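Local coordinates for BepC protein (Bartonella tribocorum, PDB 4WGJ), which probably transfers AMP from ATP to threonine or tyrosine side chains of target proteins, through the Fic domain that this N-terminal piece contains, at residues A105-G110 / H151-R156. Residues are numbered along the deposited sequence; the frame is centred on the assembly and turned at random.
Sequences APFAIG and HAHPFR. With ANP (phosphoaminophosphonic acid-adenylate ester), chain B.
Ala108 N donates a nearly straight hydrogen bond to His151 O (2.9 Å, 165° at the hydrogen), tying the loop before helix 111-126 to the last turn of helix 135-152; His153, with positive phi, is the first residue beyond that helix. Next to this bond, the Phe107 and His153 rings stack face to face, centroids 3.6 Å apart and planes at 10°. His153 ND1 lies over the middle of the phenyl ring, while Phe107 CE2 lies over the middle of the imidazole; the carbonyl oxygen of His151 meets the phenyl edge. The imidazole of His153 turns its own edge to the nucleotide, CE1 standing 3.5 Å from ANP O5', because chi1 (-166°) carries CG away from the backbone N. At the far end of the phenyl ring, Phe107 CZ comes within 3.8 Å of adenine N3 of ANP. One face of the His151 ring, toward its rim, rests over Phe107 C and Ala108 N; water 1, in the plane of that ring, joins His151 NE2 to Pro106 O, and His151 ND1 is hydrogen-bonded to Glu116 OE1. His153 opens HPFRKGNGR, a variant of the Fic motif, whose histidine is the presumed general base of AMP transfer in this family; Lys157 takes the usual acidic position and hydrogen-bonds to the nucleotide. The stack probably restrains the tilt of an imidazole whose CE1 edge lies beside the alpha-phosphate, and the same phenyl ring helps line the adenine site, but with Lys157 there the transfer activity remains uncertain.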
# COMPACT_ATOMS: atom_id res chain seq x y z
N ALA A 105 -10.49 15.00 2.31
CA ALA A 105 -10.04 14.10 3.37
C ALA A 105 -8.60 13.66 3.17
O ALA A 105 -8.26 13.11 2.12
CB ALA A 105 -10.97 12.89 3.45
N PRO A 106 -7.75 13.89 4.18
CA PRO A 106 -6.35 13.46 4.09
C PRO A 106 -6.17 12.01 4.48
O PRO A 106 -7.03 11.41 5.12
CB PRO A 106 -5.65 14.37 5.10
CG PRO A 106 -6.70 14.61 6.15
CD PRO A 106 -8.03 14.63 5.42
N PHE A 107 -5.03 11.45 4.10
CA PHE A 107 -4.61 10.17 4.68
C PHE A 107 -4.22 10.39 6.14
O PHE A 107 -4.28 11.51 6.64
CB PHE A 107 -3.45 9.58 3.87
CG PHE A 107 -3.80 9.27 2.44
CD1 PHE A 107 -4.60 8.17 2.13
CD2 PHE A 107 -3.33 10.07 1.41
CE1 PHE A 107 -4.91 7.88 0.81
CE2 PHE A 107 -3.65 9.78 0.09
CZ PHE A 107 -4.44 8.68 -0.21
N ALA A 108 -3.86 9.31 6.84
CA ALA A 108 -3.40 9.42 8.22
C ALA A 108 -2.28 10.46 8.30
O ALA A 108 -1.40 10.49 7.44
CB ALA A 108 -2.92 8.06 8.73
N ILE A 109 -2.34 11.32 9.30
CA ILE A 109 -1.34 12.38 9.44
C ILE A 109 -0.38 12.12 10.58
O ILE A 109 -0.81 11.98 11.73
CB ILE A 109 -2.00 13.75 9.68
CG1 ILE A 109 -2.87 14.13 8.47
CG2 ILE A 109 -0.94 14.82 9.96
CD1 ILE A 109 -3.73 15.37 8.70
N GLY A 110 0.91 12.11 10.27
CA GLY A 110 1.94 12.09 11.31
C GLY A 110 1.80 10.90 12.22
O GLY A 110 1.82 9.77 11.76
N HIS A 151 -6.19 4.02 4.19
CA HIS A 151 -6.26 5.31 4.91
C HIS A 151 -4.91 5.61 5.57
O HIS A 151 -4.48 6.75 5.61
CB HIS A 151 -7.37 5.32 5.96
CG HIS A 151 -7.50 6.64 6.67
ND1 HIS A 151 -6.84 6.93 7.84
CD2 HIS A 151 -8.21 7.75 6.35
CE1 HIS A 151 -7.14 8.16 8.23
NE2 HIS A 151 -7.97 8.69 7.34
N ALA A 152 -4.25 4.57 6.09
CA ALA A 152 -2.95 4.78 6.73
C ALA A 152 -1.91 5.33 5.74
O ALA A 152 -1.16 6.25 6.07
CB ALA A 152 -2.45 3.48 7.35
N HIS A 153 -1.88 4.75 4.53
CA HIS A 153 -1.08 5.28 3.42
C HIS A 153 0.35 5.53 3.90
O HIS A 153 0.83 6.66 3.83
CB HIS A 153 -1.72 6.57 2.89
CG HIS A 153 -1.22 7.04 1.55
ND1 HIS A 153 -1.71 6.55 0.35
CD2 HIS A 153 -0.32 8.00 1.22
CE1 HIS A 153 -1.13 7.18 -0.65
NE2 HIS A 153 -0.27 8.06 -0.15
N PRO A 154 1.01 4.49 4.43
CA PRO A 154 2.21 4.74 5.23
C PRO A 154 3.44 5.20 4.46
O PRO A 154 4.40 5.63 5.10
CB PRO A 154 2.51 3.37 5.87
CG PRO A 154 1.23 2.59 5.74
CD PRO A 154 0.63 3.07 4.44
N PHE A 155 3.45 5.09 3.13
CA PHE A 155 4.65 5.40 2.35
C PHE A 155 4.49 6.65 1.48
O PHE A 155 3.37 7.06 1.17
CB PHE A 155 5.05 4.20 1.47
CG PHE A 155 5.15 2.91 2.25
CD1 PHE A 155 6.29 2.62 2.98
CD2 PHE A 155 4.07 2.02 2.29
CE1 PHE A 155 6.38 1.46 3.73
CE2 PHE A 155 4.15 0.85 3.05
CZ PHE A 155 5.31 0.58 3.77
N ARG A 156 5.61 7.23 1.07
CA ARG A 156 5.56 8.40 0.20
C ARG A 156 4.92 8.04 -1.15
O ARG A 156 4.24 8.85 -1.77
CB ARG A 156 6.96 8.99 0.01
CG ARG A 156 7.04 10.15 -0.99
CD ARG A 156 6.12 11.32 -0.58
NE ARG A 156 6.18 12.41 -1.56
CZ ARG A 156 5.55 12.41 -2.74
NH1 ARG A 156 4.79 11.37 -3.10
NH2 ARG A 156 5.67 13.45 -3.56
PG ANP B . -1.18 2.48 -7.79
O1G ANP B . -0.54 1.21 -8.47
O2G ANP B . -1.96 3.22 -8.84
O3G ANP B . -2.14 2.00 -6.64
PB ANP B . 0.95 3.36 -5.90
O1B ANP B . 1.18 1.90 -5.72
O2B ANP B . 2.28 4.16 -6.07
N3B ANP B . -0.01 3.62 -7.26
PA ANP B . 0.13 5.46 -4.22
O1A ANP B . 0.10 6.36 -5.41
O2A ANP B . 1.09 5.85 -3.10
O3A ANP B . 0.29 3.92 -4.58
O5' ANP B . -1.35 5.40 -3.63
C5' ANP B . -2.43 5.07 -4.53
C4' ANP B . -3.66 4.65 -3.76
O4' ANP B . -4.39 5.83 -3.33
C3' ANP B . -4.64 3.81 -4.58
O3' ANP B . -5.17 2.71 -3.83
C2' ANP B . -5.73 4.82 -4.96
O2' ANP B . -6.99 4.21 -5.21
C1' ANP B . -5.75 5.68 -3.70
N9 ANP B . -6.35 7.00 -3.92
C8 ANP B . -6.23 7.79 -5.03
N7 ANP B . -6.90 8.92 -4.96
C5 ANP B . -7.51 8.86 -3.72
C6 ANP B . -8.38 9.74 -3.04
N6 ANP B . -8.78 10.91 -3.54
N1 ANP B . -8.81 9.38 -1.81
C2 ANP B . -8.42 8.21 -1.31
N3 ANP B . -7.61 7.29 -1.85
C4 ANP B . -7.19 7.68 -3.06
O HOH W 1 -9.39 11.06 6.40